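PDB 4QGL: acireductone dioxygenase from Bacillus anthracis, which probably catalyses the reaction of a methionine-salvage acireductone with oxygen, giving different products depending on whether iron or nickel occupies the active site. Local coordinates for residues R9-N14 / F129-L134; Y50-E55 / Q157-R162; E59-F64 / K78-I83; H117-I122 / T151-R156. All blocks are in the same frame, centred on the assembly; numbering follows the deposited sequence.

Contact 1. Residues R9-N14 / F129-L134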
loop_
_atom_site.group_PDB
_atom_site.type_symbol
_atom_site.label_atom_id
_atom_site.label_comp_id
_atom_site.label_asym_id
_atom_site.label_seq_id
_atom_site.Cartn_x
_atom_site.Cartn_y
_atom_site.Cartn_z
ATOM N N ARG A 9 4.858 -7.228 -11.726
ATOM C CA ARG A 9 6.024 -7.932 -12.240
ATOM C C ARG A 9 6.116 -9.318 -11.604
ATOM O O ARG A 9 6.236 -9.431 -10.406
ATOM C CB ARG A 9 7.280 -7.144 -11.910
ATOM C CG ARG A 9 8.400 -7.326 -12.910
ATOM C CD ARG A 9 9.486 -8.225 -12.379
ATOM N NE ARG A 9 9.951 -7.741 -11.091
ATOM C CZ ARG A 9 10.680 -8.446 -10.227
ATOM N NH1 ARG A 9 11.003 -7.903 -9.052
ATOM N NH2 ARG A 9 11.090 -9.691 -10.523
ATOM N N ILE A 10 6.039 -10.364 -12.411
ATOM C CA ILE A 10 6.099 -11.723 -11.908
ATOM C C ILE A 10 7.549 -12.107 -11.744
ATOM O O ILE A 10 8.339 -11.807 -12.599
ATOM C CB ILE A 10 5.340 -12.689 -12.835
ATOM C CG1 ILE A 10 3.851 -12.316 -12.843
ATOM C CG2 ILE A 10 5.469 -14.132 -12.378
ATOM C CD1 ILE A 10 3.400 -11.863 -14.208
ATOM N N HIS A 11 7.885 -12.769 -10.638
ATOM C CA HIS A 11 9.292 -12.897 -10.172
ATOM C C HIS A 11 10.284 -13.753 -10.924
ATOM O O HIS A 11 11.399 -13.301 -11.204
ATOM C CB HIS A 11 9.351 -13.325 -8.714
ATOM C CG HIS A 11 9.261 -12.177 -7.788
ATOM N ND1 HIS A 11 9.964 -12.115 -6.614
ATOM C CD2 HIS A 11 8.595 -11.006 -7.895
ATOM C CE1 HIS A 11 9.706 -10.970 -6.009
ATOM N NE2 HIS A 11 8.874 -10.280 -6.766
ATOM N N GLU A 12 9.965 -14.999 -11.202
ATOM C CA GLU A 12 11.015 -15.822 -11.827
ATOM C C GLU A 12 11.227 -15.393 -13.275
ATOM O O GLU A 12 12.326 -15.085 -13.695
ATOM C CB GLU A 12 10.685 -17.319 -11.748
ATOM N N VAL A 13 10.124 -15.327 -14.000
ATOM C CA VAL A 13 10.110 -15.117 -15.426
ATOM C C VAL A 13 10.337 -13.648 -15.766
ATOM O O VAL A 13 10.641 -13.325 -16.898
ATOM C CB VAL A 13 8.748 -15.566 -15.988
ATOM C CG1 VAL A 13 8.800 -15.741 -17.497
ATOM C CG2 VAL A 13 8.317 -16.873 -15.334
ATOM N N ASN A 14 10.142 -12.749 -14.804
ATOM C CA ASN A 14 10.346 -11.307 -15.025
ATOM C C ASN A 14 9.329 -10.601 -15.925
ATOM O O ASN A 14 9.516 -9.444 -16.269
ATOM C CB ASN A 14 11.754 -11.057 -15.567
ATOM C CG ASN A 14 12.775 -10.879 -14.466
ATOM O OD1 ASN A 14 12.469 -10.349 -13.398
ATOM N ND2 ASN A 14 14.001 -11.298 -14.727
ATOM N N PHE A 129 6.180 -15.497 -6.543
ATOM C CA PHE A 129 6.080 -14.154 -6.035
ATOM C C PHE A 129 5.791 -13.201 -7.156
ATOM O O PHE A 129 6.305 -13.398 -8.257
ATOM C CB PHE A 129 7.370 -13.756 -5.331
ATOM C CG PHE A 129 7.360 -14.058 -3.867
ATOM C CD1 PHE A 129 7.623 -15.338 -3.410
ATOM C CD2 PHE A 129 7.026 -13.062 -2.953
ATOM C CE1 PHE A 129 7.563 -15.607 -2.065
ATOM C CE2 PHE A 129 6.965 -13.324 -1.606
ATOM C CZ PHE A 129 7.249 -14.588 -1.155
ATOM N N PHE A 130 4.947 -12.207 -6.885
ATOM C CA PHE A 130 4.775 -11.141 -7.834
ATOM C C PHE A 130 4.859 -9.821 -7.084
ATOM O O PHE A 130 4.676 -9.777 -5.874
ATOM C CB PHE A 130 3.460 -11.290 -8.591
ATOM C CG PHE A 130 2.234 -11.203 -7.718
ATOM C CD1 PHE A 130 1.609 -12.360 -7.263
ATOM C CD2 PHE A 130 1.707 -9.975 -7.364
ATOM C CE1 PHE A 130 0.506 -12.294 -6.449
ATOM C CE2 PHE A 130 0.569 -9.903 -6.574
ATOM C CZ PHE A 130 -0.018 -11.062 -6.106
ATOM N N ASP A 131 5.213 -8.765 -7.803
ATOM C CA ASP A 131 5.296 -7.425 -7.247
ATOM C C ASP A 131 4.006 -6.737 -7.584
ATOM O O ASP A 131 3.468 -6.926 -8.648
ATOM C CB ASP A 131 6.394 -6.591 -7.933
ATOM C CG ASP A 131 7.804 -6.937 -7.488
ATOM O OD1 ASP A 131 7.982 -7.655 -6.479
ATOM O OD2 ASP A 131 8.739 -6.461 -8.178
ATOM N N VAL A 132 3.520 -5.911 -6.693
ATOM C CA VAL A 132 2.609 -4.902 -7.086
ATOM C C VAL A 132 3.341 -3.626 -6.826
ATOM O O VAL A 132 3.773 -3.357 -5.696
ATOM C CB VAL A 132 1.291 -4.943 -6.287
ATOM C CG1 VAL A 132 0.277 -4.016 -6.922
ATOM C CG2 VAL A 132 0.756 -6.359 -6.271
ATOM N N GLU A 133 3.472 -2.829 -7.869
ATOM C CA GLU A 133 4.112 -1.534 -7.753
ATOM C C GLU A 133 3.053 -0.460 -7.753
ATOM O O GLU A 133 2.262 -0.357 -8.691
ATOM C CB GLU A 133 5.039 -1.304 -8.926
ATOM C CG GLU A 133 6.023 -2.439 -9.178
ATOM C CD GLU A 133 6.653 -2.292 -10.548
ATOM O OE1 GLU A 133 6.107 -1.520 -11.363
ATOM O OE2 GLU A 133 7.685 -2.930 -10.856
ATOM N N LEU A 134 3.083 0.368 -6.724
ATOM C CA LEU A 134 1.961 1.225 -6.457
ATOM C C LEU A 134 2.228 2.674 -6.798
ATOM O O LEU A 134 3.318 3.175 -6.527
ATOM C CB LEU A 134 1.610 1.128 -4.969
ATOM C CG LEU A 134 1.340 -0.274 -4.446
ATOM C CD1 LEU A 134 1.116 -0.209 -2.958
ATOM C CD2 LEU A 134 0.147 -0.898 -5.131
#
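Asp131 receives two side chains from residues 9-14, one on each carboxylate oxygen. The first is His11, whose NE2 gives a nearly straight hydrogen bond (169°) to Asp131 OD1 over 2.8 Å; the oxygen lies in the plane of the imidazole, but the nitrogen stands above the plane of the carboxylate. The second is Arg9, whose NH1 forms a salt bridge with Asp131 OD2, 2.8 Å long and weak as a hydrogen bond because it is bent. Bends at chi2 and chi3 lay the Arg9 chain alongside Asp131, both pointing the same way; guanidinium and carboxylate planes are almost perpendicular, and His11 CD2 lies over the guanidinium face. A buried aspartate suits this place because its short side chain can meet both donors, which would probably keep it ionised. Backbone pairing makes this the join between strands 7-10 and 129-134 in a five-stranded antiparallel sheet of the cupin fold. Asp131 N donates to Arg9 O over 2.9 Å, and His11 N reaches Phe129 O at the same length, 2.9 Å, just where the first chain turns off. Carbon contacts complete the join. CB of Phe129 sits over one face of His11 in a CH-pi contact, 3.5 Å from the ring centroid. Ile10 and Phe130, a non-hydrogen-bonded pair, project from the sheet face opposite Asp131; Ile10 CG1 lies 4.4 Å from Phe130 CB.

Contact 2. Residues Y50-E55 / Q157-R162; sequences YSLTDE and QVVAIR
Tyr50 carries its ring on a bond that places CG beside the backbone N (chi1 -67°), while Gln157 turns its own CG into the position between backbone N and carbonyl carbon (chi1 64°) and then runs extended. These torsions bring the glutamine chain across the tyrosine at about a right angle and lay its amide flat on the ring, the two planes only 8° apart. Gln157 OE1 rests over the ring face near its rim, 3.5 Å from Tyr50 CE2, and Gln157 CD is 3.4 Å from Tyr50 CZ. A glutamine fits here because its methylenes also cover the phenol: CB passes by CE1, and CG comes 3.3 Å from Tyr50 OH. That hydroxyl has its hydrogen-bond partner in Glu48. Beyond the stack the contact is aliphatic. Val159 CG2 packs 3.6 Å from Tyr50 CD1, whereas its other branch, CG1, meets Leu52 CD1 tip to tip at 3.8 Å. The two methyls of a beta-branched valine thus serve two neighbours at once. Thr53 caps the start of helix 54-63 through a bond from OG1 to Asn56 N. The segment leading into that helix packs on Val159, near the start of strand 158-164, which runs between strands 109-113 and 79-85; Val159 also touches Val82 and Ser84 of the latter, and Ser84 OG is hydrogen-bonded to Tyr50 O.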
loop_
_atom_site.group_PDB
_atom_site.type_symbol
_atom_site.label_atom_id
_atom_site.label_comp_id
_atom_site.label_asym_id
_atom_site.label_seq_id
_atom_site.Cartn_x
_atom_site.Cartn_y
_atom_site.Cartn_z
ATOM N N TYR A 50 6.069 15.482 2.561
ATOM C CA TYR A 50 6.596 14.408 3.405
ATOM C C TYR A 50 6.864 14.830 4.847
ATOM O O TYR A 50 7.058 13.975 5.691
ATOM C CB TYR A 50 7.872 13.806 2.784
ATOM C CG TYR A 50 7.617 13.056 1.487
ATOM C CD1 TYR A 50 7.281 11.705 1.498
ATOM C CD2 TYR A 50 7.673 13.707 0.254
ATOM C CE1 TYR A 50 7.017 11.028 0.328
ATOM C CE2 TYR A 50 7.420 13.031 -0.917
ATOM C CZ TYR A 50 7.095 11.687 -0.873
ATOM O OH TYR A 50 6.827 10.996 -2.021
ATOM N N SER A 51 6.931 16.123 5.135
ATOM C CA SER A 51 7.016 16.572 6.522
ATOM C C SER A 51 5.648 17.067 6.914
ATOM O O SER A 51 5.302 18.243 6.726
ATOM C CB SER A 51 8.020 17.688 6.687
ATOM O OG SER A 51 7.797 18.648 5.694
ATOM N N LEU A 52 4.893 16.140 7.477
ATOM C CA LEU A 52 3.475 16.287 7.658
ATOM C C LEU A 52 3.173 16.757 9.056
ATOM O O LEU A 52 3.670 16.189 10.032
ATOM C CB LEU A 52 2.803 14.940 7.378
ATOM C CG LEU A 52 2.887 14.557 5.907
ATOM C CD1 LEU A 52 2.327 13.197 5.605
ATOM C CD2 LEU A 52 2.143 15.607 5.098
ATOM N N THR A 53 2.350 17.799 9.152
ATOM C CA THR A 53 1.873 18.257 10.461
ATOM C C THR A 53 0.717 17.379 10.912
ATOM O O THR A 53 0.205 16.572 10.126
ATOM C CB THR A 53 1.510 19.774 10.495
ATOM O OG1 THR A 53 0.358 20.084 9.673
ATOM C CG2 THR A 53 2.733 20.602 10.062
ATOM N N ASP A 54 0.360 17.510 12.190
ATOM C CA ASP A 54 -0.843 16.867 12.741
ATOM C C ASP A 54 -2.143 17.321 11.994
ATOM O O ASP A 54 -3.061 16.530 11.774
ATOM C CB ASP A 54 -0.936 17.127 14.266
ATOM C CG ASP A 54 0.242 16.460 15.078
ATOM O OD1 ASP A 54 0.546 15.255 14.841
ATOM O OD2 ASP A 54 0.841 17.152 15.967
ATOM N N GLU A 55 -2.166 18.584 11.585
ATOM C CA GLU A 55 -3.221 19.144 10.741
ATOM C C GLU A 55 -3.260 18.578 9.316
ATOM O O GLU A 55 -4.320 18.313 8.770
ATOM C CB GLU A 55 -3.024 20.650 10.669
ATOM C CG GLU A 55 -4.137 21.417 9.982
ATOM C CD GLU A 55 -3.657 22.733 9.358
ATOM O OE1 GLU A 55 -2.723 22.697 8.488
ATOM O OE2 GLU A 55 -4.229 23.797 9.725
ATOM N N GLN A 157 10.863 7.091 -0.607
ATOM C CA GLN A 157 9.917 7.902 0.135
ATOM C C GLN A 157 8.475 7.499 -0.167
ATOM O O GLN A 157 8.111 7.248 -1.310
ATOM C CB GLN A 157 10.119 9.371 -0.173
ATOM C CG GLN A 157 9.838 9.678 -1.617
ATOM C CD GLN A 157 10.261 11.058 -1.987
ATOM O OE1 GLN A 157 10.692 11.818 -1.134
ATOM N NE2 GLN A 157 10.150 11.391 -3.271
ATOM N N VAL A 158 7.662 7.432 0.870
ATOM C CA VAL A 158 6.258 7.144 0.676
ATOM C C VAL A 158 5.423 7.837 1.742
ATOM O O VAL A 158 5.840 7.968 2.910
ATOM C CB VAL A 158 6.026 5.610 0.634
ATOM C CG1 VAL A 158 5.987 4.991 2.013
ATOM C CG2 VAL A 158 4.751 5.286 -0.086
ATOM N N VAL A 159 4.249 8.307 1.328
ATOM C CA VAL A 159 3.168 8.701 2.264
ATOM C C VAL A 159 1.951 7.829 2.021
ATOM O O VAL A 159 1.563 7.657 0.887
ATOM C CB VAL A 159 2.756 10.164 2.116
ATOM C CG1 VAL A 159 1.607 10.480 3.043
ATOM C CG2 VAL A 159 3.886 11.091 2.475
ATOM N N ALA A 160 1.367 7.297 3.103
ATOM C CA ALA A 160 0.248 6.336 3.056
ATOM C C ALA A 160 -0.745 6.486 4.194
ATOM O O ALA A 160 -0.419 6.902 5.293
ATOM C CB ALA A 160 0.795 4.909 3.091
ATOM N N ILE A 161 -1.947 6.055 3.912
ATOM C CA ILE A 161 -2.939 5.851 4.926
ATOM C C ILE A 161 -2.976 4.361 5.240
ATOM O O ILE A 161 -3.043 3.558 4.342
ATOM C CB ILE A 161 -4.330 6.304 4.455
ATOM C CG1 ILE A 161 -4.289 7.758 4.022
ATOM C CG2 ILE A 161 -5.307 6.149 5.587
ATOM C CD1 ILE A 161 -5.556 8.225 3.330
ATOM N N ARG A 162 -2.935 3.991 6.511
ATOM C CA ARG A 162 -3.073 2.617 6.881
ATOM C C ARG A 162 -4.431 2.412 7.495
ATOM O O ARG A 162 -4.834 3.153 8.404
ATOM C CB ARG A 162 -2.032 2.247 7.901
ATOM C CG ARG A 162 -0.691 2.873 7.630
ATOM C CD ARG A 162 -0.119 3.297 8.952
ATOM N NE ARG A 162 0.716 2.255 9.530
ATOM C CZ ARG A 162 1.086 2.220 10.802
ATOM N NH1 ARG A 162 1.849 1.235 11.224
ATOM N NH2 ARG A 162 0.698 3.161 11.654
#

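Contact 3. Residues E59-F64 / K78-I83; sequences EILAVF and KAHDVI
Leu61 and Val82 meet in the buried part of the contact between helix 54-63 and the edge strand 79-85. Their side chains slide past each other in opposite directions, bringing Leu61 CG to 4.0 Å from Val82 CG2. With CG1 of Val82 anti to the backbone N (chi1 -177°), it is CG2 that meets the helix. Ile60, one residue earlier in the helix, adds its CG2 branch at 4.3 Å from the same Val82 CG2. Ile60 and Val82 are buried, and branched aliphatic side chains suit this space because methyls fill it without requiring polar partners. Helix 59-63 approaches strand 79-83 to 9.0 Å between axes, their directions 128° apart, in keeping with a helix lying obliquely on a sheet. The other end lies on the solvent side, although its carbon contact is close. There both Leu61 methyls touch His80: CD2, also near Val82 CG2, is 3.7 Å from His80 CD2, and CD1 lies at the imidazole edge, near its plane. His80 is exposed, and a histidine can present a carbon edge to leucine while remaining compatible with water; Ile68 of helix 65-75 touches both residues. Asp81 forms a salt bridge with Arg162 on the adjoining strand. No hydrogen bond links residues 59-64 to 78-83, and their association probably rests mainly on shape and exclusion of water, supplemented nearby by a weak bond from Lys57 NZ to Val82 O.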
loop_
_atom_site.group_PDB
_atom_site.type_symbol
_atom_site.label_atom_id
_atom_site.label_comp_id
_atom_site.label_asym_id
_atom_site.label_seq_id
_atom_site.Cartn_x
_atom_site.Cartn_y
_atom_site.Cartn_z
ATOM N N GLU A 59 -6.355 16.389 7.641
ATOM C CA GLU A 59 -6.920 16.825 6.376
ATOM C C GLU A 59 -6.942 15.752 5.322
ATOM O O GLU A 59 -7.895 15.643 4.578
ATOM C CB GLU A 59 -6.101 17.963 5.833
ATOM C CG GLU A 59 -6.831 18.766 4.789
ATOM C CD GLU A 59 -6.088 20.034 4.434
ATOM O OE1 GLU A 59 -6.533 20.711 3.481
ATOM O OE2 GLU A 59 -5.053 20.349 5.094
ATOM N N ILE A 60 -5.858 14.989 5.252
ATOM C CA ILE A 60 -5.726 13.890 4.315
ATOM C C ILE A 60 -6.815 12.858 4.560
ATOM O O ILE A 60 -7.521 12.447 3.640
ATOM C CB ILE A 60 -4.326 13.262 4.421
ATOM C CG1 ILE A 60 -3.312 14.145 3.688
ATOM C CG2 ILE A 60 -4.296 11.850 3.833
ATOM C CD1 ILE A 60 -1.905 13.588 3.692
ATOM N N LEU A 61 -6.964 12.459 5.816
ATOM C CA LEU A 61 -8.103 11.627 6.249
ATOM C C LEU A 61 -9.496 12.253 6.057
ATOM O O LEU A 61 -10.481 11.549 5.896
ATOM C CB LEU A 61 -7.934 11.248 7.713
ATOM C CG LEU A 61 -6.723 10.365 8.015
ATOM C CD1 LEU A 61 -6.631 10.179 9.522
ATOM C CD2 LEU A 61 -6.812 9.033 7.277
ATOM N N ALA A 62 -9.602 13.565 6.078
ATOM C CA ALA A 62 -10.863 14.171 5.729
ATOM C C ALA A 62 -11.228 14.058 4.257
ATOM O O ALA A 62 -12.391 13.873 3.932
ATOM C CB ALA A 62 -10.882 15.631 6.158
ATOM N N VAL A 63 -10.265 14.204 3.368
ATOM C CA VAL A 63 -10.540 14.194 1.935
ATOM C C VAL A 63 -10.992 12.825 1.436
ATOM O O VAL A 63 -11.889 12.750 0.618
ATOM C CB VAL A 63 -9.325 14.685 1.136
ATOM C CG1 VAL A 63 -9.599 14.716 -0.347
ATOM C CG2 VAL A 63 -8.952 16.088 1.544
ATOM N N PHE A 64 -10.370 11.739 1.909
ATOM C CA PHE A 64 -10.771 10.389 1.489
ATOM C C PHE A 64 -11.676 9.687 2.474
ATOM O O PHE A 64 -11.868 8.492 2.376
ATOM C CB PHE A 64 -9.553 9.537 1.191
ATOM C CG PHE A 64 -8.711 10.104 0.103
ATOM C CD1 PHE A 64 -9.042 9.900 -1.227
ATOM C CD2 PHE A 64 -7.610 10.888 0.413
ATOM C CE1 PHE A 64 -8.285 10.466 -2.227
ATOM C CE2 PHE A 64 -6.838 11.443 -0.585
ATOM C CZ PHE A 64 -7.177 11.234 -1.902
ATOM N N LYS A 78 -11.607 -0.887 11.112
ATOM C CA LYS A 78 -12.012 0.007 12.211
ATOM C C LYS A 78 -11.250 1.332 12.342
ATOM O O LYS A 78 -11.853 2.381 12.521
ATOM C CB LYS A 78 -11.891 -0.716 13.556
ATOM C CG LYS A 78 -12.453 -2.117 13.537
ATOM C CD LYS A 78 -12.948 -2.586 14.896
ATOM C CE LYS A 78 -13.746 -3.881 14.721
ATOM N NZ LYS A 78 -14.343 -4.356 15.999
ATOM N N ALA A 79 -9.932 1.287 12.299
ATOM C CA ALA A 79 -9.115 2.446 12.603
ATOM C C ALA A 79 -8.223 2.765 11.431
ATOM O O ALA A 79 -8.027 1.936 10.550
ATOM C CB ALA A 79 -8.282 2.135 13.819
ATOM N N HIS A 80 -7.676 3.971 11.427
ATOM C CA HIS A 80 -6.830 4.439 10.328
ATOM C C HIS A 80 -5.923 5.582 10.754
ATOM O O HIS A 80 -6.284 6.369 11.657
ATOM C CB HIS A 80 -7.672 4.880 9.122
ATOM C CG HIS A 80 -8.859 5.725 9.467
ATOM N ND1 HIS A 80 -10.090 5.187 9.801
ATOM C CD2 HIS A 80 -9.018 7.071 9.508
ATOM C CE1 HIS A 80 -10.949 6.161 10.039
ATOM N NE2 HIS A 80 -10.326 7.316 9.865
ATOM N N ASP A 81 -4.759 5.677 10.108
ATOM C CA ASP A 81 -3.864 6.811 10.328
ATOM C C ASP A 81 -2.932 7.056 9.159
ATOM O O ASP A 81 -3.055 6.417 8.137
ATOM C CB ASP A 81 -3.078 6.654 11.626
ATOM C CG ASP A 81 -2.167 5.437 11.636
ATOM O OD1 ASP A 81 -1.753 4.912 10.557
ATOM O OD2 ASP A 81 -1.866 5.013 12.781
ATOM N N VAL A 82 -2.021 7.999 9.312
ATOM C CA VAL A 82 -1.138 8.351 8.235
ATOM C C VAL A 82 0.288 8.181 8.691
ATOM O O VAL A 82 0.653 8.619 9.759
ATOM C CB VAL A 82 -1.370 9.787 7.752
ATOM C CG1 VAL A 82 -0.486 10.117 6.564
ATOM C CG2 VAL A 82 -2.836 9.978 7.392
ATOM N N ILE A 83 1.087 7.531 7.860
ATOM C CA ILE A 83 2.518 7.482 8.089
ATOM C C ILE A 83 3.300 8.025 6.889
ATOM O O ILE A 83 2.845 7.971 5.762
ATOM C CB ILE A 83 2.961 6.067 8.528
ATOM C CG1 ILE A 83 2.448 4.979 7.592
ATOM C CG2 ILE A 83 2.395 5.781 9.916
ATOM C CD1 ILE A 83 3.423 4.585 6.533
#

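Contact 4. Residues H117-I122 / T151-R156. With CD (cadmium ion), chain C.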
loop_
_atom_site.group_PDB
_atom_site.type_symbol
_atom_site.label_atom_id
_atom_site.label_comp_id
_atom_site.label_asym_id
_atom_site.label_seq_id
_atom_site.Cartn_x
_atom_site.Cartn_y
_atom_site.Cartn_z
ATOM N N HIS A 117 6.138 6.141 -3.538
ATOM C CA HIS A 117 5.977 4.779 -4.108
ATOM C C HIS A 117 6.211 3.664 -3.111
ATOM O O HIS A 117 6.867 3.859 -2.087
ATOM C CB HIS A 117 6.927 4.547 -5.282
ATOM C CG HIS A 117 6.861 5.603 -6.337
ATOM N ND1 HIS A 117 7.582 6.774 -6.260
ATOM C CD2 HIS A 117 6.173 5.661 -7.496
ATOM C CE1 HIS A 117 7.330 7.516 -7.321
ATOM N NE2 HIS A 117 6.476 6.861 -8.089
ATOM N N GLY A 118 5.662 2.494 -3.388
ATOM C CA GLY A 118 6.045 1.311 -2.647
ATOM C C GLY A 118 5.942 0.117 -3.553
ATOM O O GLY A 118 5.375 0.210 -4.632
ATOM N N ILE A 119 6.530 -0.995 -3.125
ATOM C CA ILE A 119 6.358 -2.262 -3.804
ATOM C C ILE A 119 5.950 -3.292 -2.775
ATOM O O ILE A 119 6.661 -3.493 -1.817
ATOM C CB ILE A 119 7.644 -2.782 -4.481
ATOM C CG1 ILE A 119 8.256 -1.766 -5.444
ATOM C CG2 ILE A 119 7.303 -4.027 -5.303
ATOM C CD1 ILE A 119 9.742 -1.969 -5.675
ATOM N N PHE A 120 4.822 -3.952 -2.989
ATOM C CA PHE A 120 4.521 -5.145 -2.232
ATOM C C PHE A 120 4.862 -6.381 -3.018
ATOM O O PHE A 120 4.471 -6.511 -4.170
ATOM C CB PHE A 120 3.056 -5.209 -1.884
ATOM C CG PHE A 120 2.736 -4.516 -0.591
ATOM C CD1 PHE A 120 3.030 -5.129 0.604
ATOM C CD2 PHE A 120 2.144 -3.256 -0.565
ATOM C CE1 PHE A 120 2.765 -4.502 1.795
ATOM C CE2 PHE A 120 1.878 -2.630 0.627
ATOM C CZ PHE A 120 2.190 -3.259 1.805
ATOM N N ALA A 121 5.557 -7.315 -2.382
ATOM C CA ALA A 121 5.919 -8.574 -3.033
ATOM C C ALA A 121 5.095 -9.693 -2.414
ATOM O O ALA A 121 5.300 -10.035 -1.251
ATOM C CB ALA A 121 7.422 -8.864 -2.864
ATOM N N ILE A 122 4.210 -10.301 -3.199
ATOM C CA ILE A 122 3.215 -11.220 -2.644
ATOM C C ILE A 122 3.377 -12.597 -3.252
ATOM O O ILE A 122 3.574 -12.752 -4.473
ATOM C CB ILE A 122 1.785 -10.672 -2.830
ATOM C CG1 ILE A 122 1.652 -9.336 -2.110
ATOM C CG2 ILE A 122 0.759 -11.622 -2.222
ATOM C CD1 ILE A 122 0.702 -8.364 -2.780
ATOM N N THR A 151 8.949 -2.944 0.070
ATOM C CA THR A 151 10.173 -2.275 -0.324
ATOM C C THR A 151 9.804 -0.885 -0.824
ATOM O O THR A 151 8.764 -0.675 -1.466
ATOM C CB THR A 151 10.892 -3.111 -1.408
ATOM O OG1 THR A 151 11.652 -4.180 -0.796
ATOM C CG2 THR A 151 11.808 -2.279 -2.204
ATOM N N LEU A 152 10.632 0.085 -0.515
ATOM C CA LEU A 152 10.538 1.319 -1.227
ATOM C C LEU A 152 11.187 1.188 -2.589
ATOM O O LEU A 152 11.881 0.259 -2.901
ATOM C CB LEU A 152 11.201 2.439 -0.461
ATOM C CG LEU A 152 10.633 2.691 0.925
ATOM C CD1 LEU A 152 11.610 3.513 1.739
ATOM C CD2 LEU A 152 9.297 3.399 0.789
ATOM N N GLN A 153 10.934 2.169 -3.411
ATOM C CA GLN A 153 11.585 2.270 -4.681
ATOM C C GLN A 153 12.786 3.170 -4.516
ATOM O O GLN A 153 13.240 3.432 -3.398
ATOM C CB GLN A 153 10.609 2.799 -5.735
ATOM C CG GLN A 153 9.363 1.933 -5.843
ATOM C CD GLN A 153 8.847 1.824 -7.269
ATOM O OE1 GLN A 153 7.803 2.371 -7.606
ATOM N NE2 GLN A 153 9.559 1.107 -8.097
ATOM N N ASP A 154 13.315 3.635 -5.636
ATOM C CA ASP A 154 14.613 4.285 -5.635
ATOM C C ASP A 154 14.508 5.742 -5.201
ATOM O O ASP A 154 15.508 6.361 -4.955
ATOM C CB ASP A 154 15.278 4.098 -7.014
ATOM C CG ASP A 154 15.413 2.596 -7.403
ATOM O OD1 ASP A 154 15.163 1.752 -6.521
ATOM O OD2 ASP A 154 15.745 2.240 -8.570
ATOM N N ASP A 155 13.301 6.279 -5.074
ATOM C CA ASP A 155 13.121 7.593 -4.486
ATOM C C ASP A 155 13.047 7.496 -2.962
ATOM O O ASP A 155 13.026 8.528 -2.279
ATOM C CB ASP A 155 11.900 8.339 -5.082
ATOM C CG ASP A 155 10.585 7.551 -4.952
ATOM O OD1 ASP A 155 10.642 6.297 -5.088
ATOM O OD2 ASP A 155 9.491 8.186 -4.703
ATOM N N ARG A 156 13.036 6.257 -2.441
ATOM C CA ARG A 156 13.037 5.976 -0.989
ATOM C C ARG A 156 12.108 6.929 -0.177
ATOM O O ARG A 156 12.515 7.484 0.832
ATOM C CB ARG A 156 14.465 6.015 -0.398
ATOM C CG ARG A 156 15.520 5.115 -1.050
ATOM C CD ARG A 156 15.593 3.741 -0.392
ATOM N NE ARG A 156 16.253 3.792 0.926
ATOM C CZ ARG A 156 16.384 2.751 1.757
ATOM N NH1 ARG A 156 15.909 1.555 1.425
ATOM N NH2 ARG A 156 16.990 2.903 2.927
HETATM CD CD CD C . 5.250 7.179 -10.423
#
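His117 and Asp155 meet where strand 116-123 of the cupin sheet runs antiparallel to the end of strand 148-151 and the loop after it, which closes in a type I turn from Gln153 to Arg156. From the base outward, His117 CB lies 3.3 Å from Gln153 OE1, and CG is near the same oxygen. With chi1 at -52° the ring stands beside its backbone N, and the plane of the Gln153 amide is nearly perpendicular to it. On one flank ND1 donates to Asp155 OD2, 2.8 Å away; the acceptor lies in the ring plane, although the nitrogen stands above the plane of the carboxylate. CE1 passes the same oxygen, while CD2 on the other flank remains near Gln153 OE1. At the tip NE2 binds a cadmium ion at 2.7 Å, within a site that includes Gly1 and Glu135 and is separate from the ion held by His103, His105, Glu109 and His148. Two ring nitrogens let His117 hold Asp155 and, in this crystal, cadmium. Asp155 and the metal together probably hold the ring's rotation, and the carboxylate may make NE2 more electron-rich. Further along, Ile119 CG1 packs 3.9 Å from Gln153 CG, the aliphatic part of the glutamine. Ile119 and Thr151 pair through both backbone bonds: Ile119 N reaches Thr151 O at 2.8 Å, and Thr151 N donates to Ile119 O at 3.0 Å.

In the fold
Contacts 1 and 4 belong to one sheet, in which strands 129-134 and 116-123 are neighbours; contacts 2 and 3 lie by the other, sharing helix 54-63 and the adjoining strands 158-164 and 79-85. Contact 4 is centred nearest the middle of the chain, about 9 Å from its centre; the others lie 13 to 15 Å out, and contact 3 alone has an exposed touching residue. The first pair uses backbone hydrogen bonds and a histidine-carboxylate bond each. The second has no hydrogen bonds across and relies mainly on carbon contacts, with a leucine against a histidine ring in contact 3 and an amide-ring stack in contact 2. A probable backbone hydrogen bond between His117 N and Gln157 O joins contacts 2 and 4.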